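Local coordinates for protein RNA-dependent RNA Polymerase (Bombyx mori cytoplasmic polyhedrosis virus, PDB 6TZ0) that transcribes the virus's double-stranded RNA genome into plus strands and copies those into minus strands, as the RNA-directed RNA polymerase of a reovirus-family cytoplasmic polyhedrosis virus, at residues T5-I11 against E25-L29; P849-R853 against D895-Y900; T268-W272 against V728-F732. All blocks are in the same frame, centred on the assembly; numbering follows the deposited sequence.

Contact 1: T5-I11 against E25-L29; sequences TELYNTI and EIEHL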
loop_
_atom_site.group_PDB
_atom_site.type_symbol
_atom_site.label_atom_id
_atom_site.label_comp_id
_atom_site.label_asym_id
_atom_site.label_seq_id
_atom_site.Cartn_x
_atom_site.Cartn_y
_atom_site.Cartn_z
ATOM N N THR A 5 46.212 -14.196 -17.737
ATOM C CA THR A 5 46.276 -12.857 -18.306
ATOM C C THR A 5 44.892 -12.380 -18.729
ATOM O O THR A 5 44.421 -11.333 -18.288
ATOM C CB THR A 5 47.219 -12.807 -19.517
ATOM O OG1 THR A 5 48.535 -13.211 -19.114
ATOM C CG2 THR A 5 47.279 -11.401 -20.088
ATOM N N GLU A 6 44.248 -13.162 -19.589
ATOM C CA GLU A 6 42.918 -12.869 -20.096
ATOM C C GLU A 6 41.954 -13.977 -19.688
ATOM O O GLU A 6 42.323 -15.151 -19.610
ATOM C CB GLU A 6 42.949 -12.706 -21.619
ATOM C CG GLU A 6 43.692 -11.457 -22.068
ATOM C CD GLU A 6 43.798 -11.342 -23.569
ATOM O OE1 GLU A 6 43.451 -12.315 -24.260
ATOM O OE2 GLU A 6 44.227 -10.278 -24.062
ATOM N N LEU A 7 40.702 -13.585 -19.430
ATOM C CA LEU A 7 39.727 -14.484 -18.823
ATOM C C LEU A 7 39.216 -15.568 -19.756
ATOM O O LEU A 7 38.820 -16.633 -19.275
ATOM C CB LEU A 7 38.547 -13.685 -18.279
ATOM C CG LEU A 7 38.836 -12.960 -16.970
ATOM C CD1 LEU A 7 37.731 -12.002 -16.654
ATOM C CD2 LEU A 7 38.957 -13.976 -15.857
ATOM N N TYR A 8 39.213 -15.340 -21.062
ATOM C CA TYR A 8 38.789 -16.370 -21.999
ATOM C C TYR A 8 39.911 -17.329 -22.366
ATOM O O TYR A 8 39.710 -18.200 -23.215
ATOM C CB TYR A 8 38.193 -15.734 -23.261
ATOM C CG TYR A 8 39.119 -14.844 -24.054
ATOM C CD1 TYR A 8 39.270 -13.505 -23.723
ATOM C CD2 TYR A 8 39.794 -15.324 -25.169
ATOM C CE1 TYR A 8 40.097 -12.686 -24.446
ATOM C CE2 TYR A 8 40.619 -14.509 -25.900
ATOM C CZ TYR A 8 40.763 -13.189 -25.538
ATOM O OH TYR A 8 41.588 -12.361 -26.264
ATOM N N ASN A 9 41.073 -17.205 -21.728
ATOM C CA ASN A 9 42.204 -18.084 -21.977
ATOM C C ASN A 9 42.700 -18.773 -20.715
ATOM O O ASN A 9 43.760 -19.403 -20.748
ATOM C CB ASN A 9 43.347 -17.305 -22.623
ATOM C CG ASN A 9 43.039 -16.907 -24.035
ATOM O OD1 ASN A 9 42.487 -17.693 -24.803
ATOM N ND2 ASN A 9 43.387 -15.680 -24.394
ATOM N N THR A 10 41.978 -18.661 -19.608
ATOM C CA THR A 10 42.376 -19.363 -18.401
ATOM C C THR A 10 42.007 -20.836 -18.498
ATOM O O THR A 10 41.191 -21.249 -19.326
ATOM C CB THR A 10 41.724 -18.744 -17.167
ATOM O OG1 THR A 10 40.300 -18.802 -17.297
ATOM C CG2 THR A 10 42.142 -17.311 -17.021
ATOM N N ILE A 11 42.632 -21.637 -17.637
ATOM C CA ILE A 11 42.331 -23.062 -17.602
ATOM C C ILE A 11 41.024 -23.357 -16.877
ATOM O O ILE A 11 40.491 -24.465 -17.007
ATOM C CB ILE A 11 43.506 -23.832 -16.983
ATOM C CG1 ILE A 11 43.872 -23.241 -15.627
ATOM C CG2 ILE A 11 44.702 -23.806 -17.909
ATOM C CD1 ILE A 11 44.917 -24.032 -14.886
ATOM N N GLU A 25 44.329 -18.363 -10.240
ATOM C CA GLU A 25 44.328 -17.539 -11.443
ATOM C C GLU A 25 43.042 -16.725 -11.564
ATOM O O GLU A 25 43.083 -15.527 -11.877
ATOM C CB GLU A 25 44.519 -18.443 -12.655
ATOM C CG GLU A 25 44.711 -17.735 -13.961
ATOM C CD GLU A 25 44.961 -18.708 -15.095
ATOM O OE1 GLU A 25 44.889 -19.932 -14.856
ATOM O OE2 GLU A 25 45.249 -18.255 -16.221
ATOM N N ILE A 26 41.894 -17.362 -11.315
ATOM C CA ILE A 26 40.613 -16.662 -11.310
ATOM C C ILE A 26 40.558 -15.657 -10.172
ATOM O O ILE A 26 40.030 -14.549 -10.332
ATOM C CB ILE A 26 39.462 -17.684 -11.237
ATOM C CG1 ILE A 26 39.454 -18.541 -12.492
ATOM C CG2 ILE A 26 38.106 -17.015 -11.071
ATOM C CD1 ILE A 26 39.230 -17.743 -13.754
ATOM N N GLU A 27 41.136 -16.015 -9.022
ATOM C CA GLU A 27 41.201 -15.106 -7.883
ATOM C C GLU A 27 42.001 -13.851 -8.221
ATOM O O GLU A 27 41.551 -12.728 -7.957
ATOM C CB GLU A 27 41.805 -15.851 -6.694
ATOM C CG GLU A 27 41.785 -15.102 -5.398
ATOM C CD GLU A 27 42.221 -15.951 -4.224
ATOM O OE1 GLU A 27 42.599 -17.120 -4.441
ATOM O OE2 GLU A 27 42.167 -15.452 -3.080
ATOM N N HIS A 28 43.135 -14.026 -8.904
ATOM C CA HIS A 28 43.970 -12.905 -9.322
ATOM C C HIS A 28 43.275 -12.024 -10.356
ATOM O O HIS A 28 43.294 -10.793 -10.237
ATOM C CB HIS A 28 45.292 -13.439 -9.867
ATOM C CG HIS A 28 46.216 -12.377 -10.373
ATOM N ND1 HIS A 28 46.872 -11.500 -9.537
ATOM C CD2 HIS A 28 46.614 -12.067 -11.630
ATOM C CE1 HIS A 28 47.621 -10.686 -10.258
ATOM N NE2 HIS A 28 47.484 -11.010 -11.531
ATOM N N LEU A 29 42.643 -12.625 -11.367
ATOM C CA LEU A 29 42.041 -11.814 -12.423
ATOM C C LEU A 29 40.777 -11.097 -11.958
ATOM O O LEU A 29 40.548 -9.937 -12.325
ATOM C CB LEU A 29 41.756 -12.673 -13.648
ATOM C CG LEU A 29 43.026 -13.035 -14.403
ATOM C CD1 LEU A 29 42.707 -13.979 -15.523
ATOM C CD2 LEU A 29 43.666 -11.777 -14.942
#
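With OG1 of T10 tucked between the backbone N and the carbonyl carbon (chi1 59°), its CG2 methyl faces E25 on helix 20-35. E25 has CG opposite its backbone N (chi1 -173°) and runs out fully extended, which delivers its carboxylate beside that methyl. CG2 of T10 lies 3.3 Å from OE2 of E25, and the two side chains pass at a slant. The other carboxylate oxygen, OE1 of E25, stands 3.5 Å from CG1 of I11, whose side chain crosses it at roughly a right angle. T10 is the N-cap of helix 11-15: its OG1 caps a backbone N in the first turn and also makes a weak hydrogen bond of 3.3 Å to O of L7. A carboxylate close to this helix start may be favoured by the positive end of the helix dipole.

Farther along helix 20-35, aliphatic side chains take over. L29 reaches the loop with both branches: CD1 sits 3.7 Å from CG2 of T10 and CD2 3.5 Å from O of T5. L7 slides past L29 in the opposite direction, its CD2 3.8 Å from CD1 of L29. I26 crosses T10 at about a right angle, its CD1 3.8 Å from OG1 of T10.

The loop thus lies along one flank of helix 20-35. L7 also reaches L33 further along that helix, as well as A154 and V158 of helix 145-160, while I26 packs on L834 and I11 rests on E21 and S22 one turn before E25.

Contact 2: P849-R853 against D895-Y900; sequences PFERR and DLLHEY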
loop_
_atom_site.group_PDB
_atom_site.type_symbol
_atom_site.label_atom_id
_atom_site.label_comp_id
_atom_site.label_asym_id
_atom_site.label_seq_id
_atom_site.Cartn_x
_atom_site.Cartn_y
_atom_site.Cartn_z
ATOM N N PRO A 849 33.535 -27.833 -9.046
ATOM C CA PRO A 849 34.406 -28.912 -8.536
ATOM C C PRO A 849 35.774 -28.439 -8.067
ATOM O O PRO A 849 36.544 -27.852 -8.825
ATOM C CB PRO A 849 34.527 -29.850 -9.739
ATOM C CG PRO A 849 33.287 -29.671 -10.460
ATOM C CD PRO A 849 32.921 -28.236 -10.331
ATOM N N PHE A 850 36.062 -28.699 -6.793
ATOM C CA PHE A 850 37.390 -28.537 -6.224
ATOM C C PHE A 850 38.148 -29.849 -6.329
ATOM O O PHE A 850 37.572 -30.922 -6.145
ATOM C CB PHE A 850 37.314 -28.108 -4.760
ATOM C CG PHE A 850 36.879 -26.691 -4.562
ATOM C CD1 PHE A 850 37.796 -25.657 -4.645
ATOM C CD2 PHE A 850 35.554 -26.388 -4.304
ATOM C CE1 PHE A 850 37.407 -24.350 -4.465
ATOM C CE2 PHE A 850 35.153 -25.079 -4.126
ATOM C CZ PHE A 850 36.083 -24.059 -4.205
ATOM N N GLU A 851 39.442 -29.765 -6.622
ATOM C CA GLU A 851 40.245 -30.972 -6.743
ATOM C C GLU A 851 40.748 -31.409 -5.375
ATOM O O GLU A 851 41.184 -30.587 -4.566
ATOM C CB GLU A 851 41.423 -30.754 -7.690
ATOM C CG GLU A 851 42.172 -32.035 -8.017
ATOM C CD GLU A 851 43.340 -31.819 -8.947
ATOM O OE1 GLU A 851 43.612 -30.658 -9.302
ATOM O OE2 GLU A 851 43.984 -32.816 -9.329
ATOM N N ARG A 852 40.671 -32.710 -5.117
ATOM C CA ARG A 852 41.199 -33.295 -3.897
ATOM C C ARG A 852 42.684 -33.593 -4.089
ATOM O O ARG A 852 43.282 -33.242 -5.108
ATOM C CB ARG A 852 40.415 -34.552 -3.536
ATOM C CG ARG A 852 38.945 -34.320 -3.262
ATOM C CD ARG A 852 38.278 -35.604 -2.812
ATOM N NE ARG A 852 36.853 -35.437 -2.558
ATOM C CZ ARG A 852 35.911 -35.698 -3.452
ATOM N NH1 ARG A 852 36.247 -36.153 -4.647
ATOM N NH2 ARG A 852 34.635 -35.523 -3.148
ATOM N N ARG A 853 43.285 -34.257 -3.116
ATOM C CA ARG A 853 44.678 -34.660 -3.226
ATOM C C ARG A 853 44.895 -35.805 -4.225
ATOM O O ARG A 853 46.000 -35.991 -4.729
ATOM C CB ARG A 853 45.233 -35.068 -1.860
ATOM C CG ARG A 853 45.481 -33.910 -0.913
ATOM C CD ARG A 853 46.456 -34.303 0.183
ATOM N NE ARG A 853 46.727 -33.200 1.098
ATOM C CZ ARG A 853 47.610 -32.234 0.866
ATOM N NH1 ARG A 853 48.307 -32.229 -0.260
ATOM N NH2 ARG A 853 47.790 -31.271 1.756
ATOM N N ASP A 895 46.096 -28.273 5.323
ATOM C CA ASP A 895 47.061 -27.791 4.339
ATOM C C ASP A 895 46.384 -27.519 3.000
ATOM O O ASP A 895 46.578 -26.456 2.396
ATOM C CB ASP A 895 48.187 -28.814 4.183
ATOM C CG ASP A 895 49.400 -28.263 3.448
ATOM O OD1 ASP A 895 49.420 -27.068 3.083
ATOM O OD2 ASP A 895 50.347 -29.045 3.229
ATOM N N LEU A 896 45.585 -28.476 2.522
ATOM C CA LEU A 896 44.854 -28.285 1.276
ATOM C C LEU A 896 43.775 -27.221 1.425
ATOM O O LEU A 896 43.497 -26.485 0.474
ATOM C CB LEU A 896 44.251 -29.613 0.828
ATOM C CG LEU A 896 43.546 -29.632 -0.525
ATOM C CD1 LEU A 896 44.533 -29.248 -1.590
ATOM C CD2 LEU A 896 42.973 -31.004 -0.807
ATOM N N LEU A 897 43.183 -27.111 2.613
ATOM C CA LEU A 897 42.203 -26.063 2.869
ATOM C C LEU A 897 42.866 -24.692 2.941
ATOM O O LEU A 897 42.218 -23.675 2.677
ATOM C CB LEU A 897 41.445 -26.367 4.166
ATOM C CG LEU A 897 40.182 -27.247 4.212
ATOM C CD1 LEU A 897 39.031 -26.563 3.553
ATOM C CD2 LEU A 897 40.360 -28.608 3.567
ATOM N N HIS A 898 44.154 -24.650 3.295
ATOM C CA HIS A 898 44.912 -23.405 3.288
ATOM C C HIS A 898 45.320 -22.999 1.877
ATOM O O HIS A 898 45.310 -21.810 1.546
ATOM C CB HIS A 898 46.154 -23.545 4.171
ATOM C CG HIS A 898 47.023 -22.326 4.189
ATOM N ND1 HIS A 898 46.706 -21.195 4.908
ATOM C CD2 HIS A 898 48.188 -22.054 3.558
ATOM C CE1 HIS A 898 47.641 -20.281 4.726
ATOM N NE2 HIS A 898 48.553 -20.778 3.911
ATOM N N GLU A 899 45.683 -23.973 1.039
ATOM C CA GLU A 899 46.149 -23.656 -0.309
ATOM C C GLU A 899 45.022 -23.157 -1.206
ATOM O O GLU A 899 45.281 -22.439 -2.177
ATOM C CB GLU A 899 46.831 -24.879 -0.916
ATOM C CG GLU A 899 48.144 -25.205 -0.227
ATOM C CD GLU A 899 48.783 -26.486 -0.720
ATOM O OE1 GLU A 899 48.145 -27.213 -1.502
ATOM O OE2 GLU A 899 49.930 -26.769 -0.313
ATOM N N TYR A 900 43.775 -23.521 -0.908
ATOM C CA TYR A 900 42.635 -22.909 -1.576
ATOM C C TYR A 900 42.166 -21.631 -0.897
ATOM O O TYR A 900 41.373 -20.893 -1.485
ATOM C CB TYR A 900 41.449 -23.870 -1.648
ATOM C CG TYR A 900 41.546 -24.987 -2.655
ATOM C CD1 TYR A 900 41.333 -24.747 -4.001
ATOM C CD2 TYR A 900 41.786 -26.290 -2.252
ATOM C CE1 TYR A 900 41.399 -25.768 -4.922
ATOM C CE2 TYR A 900 41.853 -27.316 -3.168
ATOM C CZ TYR A 900 41.656 -27.052 -4.496
ATOM O OH TYR A 900 41.726 -28.079 -5.402
#
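The phenol of Y900 donates a hydrogen bond from OH to O of E851 at 2.7 Å, arriving in the carbonyl plane on a lone pair, with a C=O...OH angle of 119°. CG of Y900 stands beside its backbone N (chi1 -75°), which points the ring toward the loop and brings OH within 3.5 Å of CB of E851. F850, one residue earlier, turns the edge of its ring into a face of Y900. This is a T-shaped pair, with centroids 5.2 Å apart and planes at 87°; CD1 of F850 sits toward the rim, 3.6 Å from CE1 of Y900. F850 makes a second edge-to-face pair with F902, so an aromatic cluster marks the junction between helices 894-899 and 902-911, in the C-terminal part of the polymerase.

One turn back, CD2 of L896 lies 3.8 Å from CG of R853. The extended arginine runs past this leucine in the opposite direction, with L896 CB over one face of its guanidinium and D895 CB at the edge. Its salt bridge to D895 is long, 3.7 Å from NH2 to OD2. The stronger partner is D893, bound at NE of R853, while R852 has its own salt bridge, to D877 on helix 873-878.

Contact 3: T268-W272 against V728-F732; sequences TVPVW and VNGTF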
loop_
_atom_site.group_PDB
_atom_site.type_symbol
_atom_site.label_atom_id
_atom_site.label_comp_id
_atom_site.label_asym_id
_atom_site.label_seq_id
_atom_site.Cartn_x
_atom_site.Cartn_y
_atom_site.Cartn_z
ATOM N N THR A 268 0.695 -31.600 -28.041
ATOM C CA THR A 268 0.598 -32.688 -27.080
ATOM C C THR A 268 1.057 -32.167 -25.715
ATOM O O THR A 268 2.245 -31.922 -25.490
ATOM C CB THR A 268 1.365 -33.917 -27.576
ATOM O OG1 THR A 268 1.470 -34.899 -26.538
ATOM C CG2 THR A 268 2.721 -33.575 -28.189
ATOM N N VAL A 269 0.096 -31.965 -24.825
ATOM C CA VAL A 269 0.275 -31.188 -23.602
ATOM C C VAL A 269 0.045 -32.134 -22.429
ATOM O O VAL A 269 -0.601 -33.178 -22.593
ATOM C CB VAL A 269 -0.681 -29.975 -23.556
ATOM C CG1 VAL A 269 -0.485 -29.125 -24.772
ATOM C CG2 VAL A 269 -2.125 -30.426 -23.469
ATOM N N PRO A 270 0.570 -31.823 -21.244
ATOM C CA PRO A 270 0.256 -32.646 -20.072
ATOM C C PRO A 270 -1.142 -32.355 -19.537
ATOM O O PRO A 270 -1.775 -31.354 -19.869
ATOM C CB PRO A 270 1.333 -32.254 -19.056
ATOM C CG PRO A 270 1.740 -30.908 -19.451
ATOM C CD PRO A 270 1.653 -30.870 -20.945
ATOM N N VAL A 271 -1.620 -33.268 -18.693
ATOM C CA VAL A 271 -2.958 -33.201 -18.117
ATOM C C VAL A 271 -2.835 -33.230 -16.604
ATOM O O VAL A 271 -2.212 -34.137 -16.045
ATOM C CB VAL A 271 -3.854 -34.351 -18.611
ATOM C CG1 VAL A 271 -5.165 -34.373 -17.859
ATOM C CG2 VAL A 271 -4.112 -34.225 -20.093
ATOM N N TRP A 272 -3.440 -32.250 -15.946
ATOM C CA TRP A 272 -3.364 -32.109 -14.501
ATOM C C TRP A 272 -4.640 -32.581 -13.823
ATOM O O TRP A 272 -5.747 -32.315 -14.293
ATOM C CB TRP A 272 -3.092 -30.657 -14.128
ATOM C CG TRP A 272 -1.708 -30.225 -14.432
ATOM C CD1 TRP A 272 -1.250 -29.721 -15.607
ATOM C CD2 TRP A 272 -0.599 -30.219 -13.532
ATOM N NE1 TRP A 272 0.076 -29.424 -15.505
ATOM C CE2 TRP A 272 0.501 -29.714 -14.239
ATOM C CE3 TRP A 272 -0.430 -30.594 -12.195
ATOM C CZ2 TRP A 272 1.756 -29.578 -13.661
ATOM C CZ3 TRP A 272 0.819 -30.461 -11.625
ATOM C CH2 TRP A 272 1.893 -29.954 -12.354
ATOM N N VAL A 728 -0.118 -21.780 -19.995
ATOM C CA VAL A 728 -0.550 -22.120 -21.350
ATOM C C VAL A 728 -0.570 -23.640 -21.438
ATOM O O VAL A 728 0.486 -24.263 -21.558
ATOM C CB VAL A 728 0.366 -21.529 -22.429
ATOM C CG1 VAL A 728 -0.128 -21.904 -23.791
ATOM C CG2 VAL A 728 0.458 -20.025 -22.317
ATOM N N ASN A 729 -1.766 -24.235 -21.390
ATOM C CA ASN A 729 -2.012 -25.669 -21.606
ATOM C C ASN A 729 -1.269 -26.558 -20.608
ATOM O O ASN A 729 -0.547 -27.479 -20.980
ATOM C CB ASN A 729 -1.686 -26.080 -23.043
ATOM C CG ASN A 729 -2.738 -25.655 -24.014
ATOM O OD1 ASN A 729 -3.924 -25.781 -23.742
ATOM N ND2 ASN A 729 -2.315 -25.162 -25.168
ATOM N N GLY A 730 -1.482 -26.288 -19.326
ATOM C CA GLY A 730 -0.848 -27.086 -18.295
ATOM C C GLY A 730 0.626 -26.819 -18.119
ATOM O O GLY A 730 1.337 -27.654 -17.563
ATOM N N THR A 731 1.095 -25.653 -18.551
ATOM C CA THR A 731 2.513 -25.333 -18.624
ATOM C C THR A 731 2.741 -23.899 -18.174
ATOM O O THR A 731 2.073 -22.982 -18.658
ATOM C CB THR A 731 3.023 -25.549 -20.055
ATOM O OG1 THR A 731 3.132 -26.950 -20.336
ATOM C CG2 THR A 731 4.324 -24.839 -20.312
ATOM N N PHE A 732 3.683 -23.712 -17.253
ATOM C CA PHE A 732 4.012 -22.404 -16.699
ATOM C C PHE A 732 5.086 -21.726 -17.540
ATOM O O PHE A 732 6.218 -22.209 -17.609
ATOM C CB PHE A 732 4.474 -22.572 -15.253
ATOM C CG PHE A 732 4.997 -21.320 -14.627
ATOM C CD1 PHE A 732 4.159 -20.247 -14.390
ATOM C CD2 PHE A 732 6.319 -21.239 -14.221
ATOM C CE1 PHE A 732 4.636 -19.103 -13.802
ATOM C CE2 PHE A 732 6.800 -20.095 -13.629
ATOM C CZ PHE A 732 5.956 -19.030 -13.420
#
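W272 and G730 are joined by the one hydrogen bond between the two segments. NE1 of W272 donates to O of G730 at 3.0 Å with an N-H...O angle of 157°. The oxygen lies near the plane of the indole, at its edge, whereas the donor is tilted 25° from the plane of the carbonyl. With CG of W272 beside the backbone N (chi1 -72°), the ring is carried toward the loop, and CD1 of W272 sits 3.8 Å from CA of G730. The bond gives the indole N-H a partner inside the protein and sets the N-H edge of the ring toward the loop. V269 packs just as tightly on N729, its CG1 3.7 Å from CB of N729.

N729 and G730 both have positive phi, and N of V728 bonds to O of T731 at 2.8 Å. This is consistent with a tight two-residue turn close to type I', between strands 725-727 and 732-733. A glycine in the second turn position suits the backbone, and its lack of a side chain lets the indole lie close to the main chain.

The looser side is at P270. Its CG still faces O of G730 at 3.8 Å, but CD of P270 comes no nearer than 4.2 Å to OG1 of T731. Even this side is buried within the protein: all six touching residues are shielded from solvent.

Strand 266-272 pairs antiparallel with strand 278-285, through V269 to R282 and V271 to I279 and G280, so the turn rests against a two-stranded sheet. N729 also touches K284 of that sheet and Q325 at the start of helix 325-339, while S537 bonds to N of W272.

How the contacts relate
Contact 3 is fully buried, whereas contacts 1 and 2 are partly exposed and lie farther from the centre of the chain, on the same side of it. These two are neighbours, with centres about 19 Å apart and nearest atoms about 5 Å apart, and helix 20-35 connects them: contact 1 uses its second and third turns, while R20 at its start packs on L896 and Y900 of contact 2. Charged groups mark both, a carboxylate beside a helix start in contact 1 and arginine-aspartate pairs in contact 2. Contact 3, about 44 and 46 Å from contacts 1 and 2, centre to centre, has no charged side chains and joins segments 456 residues apart.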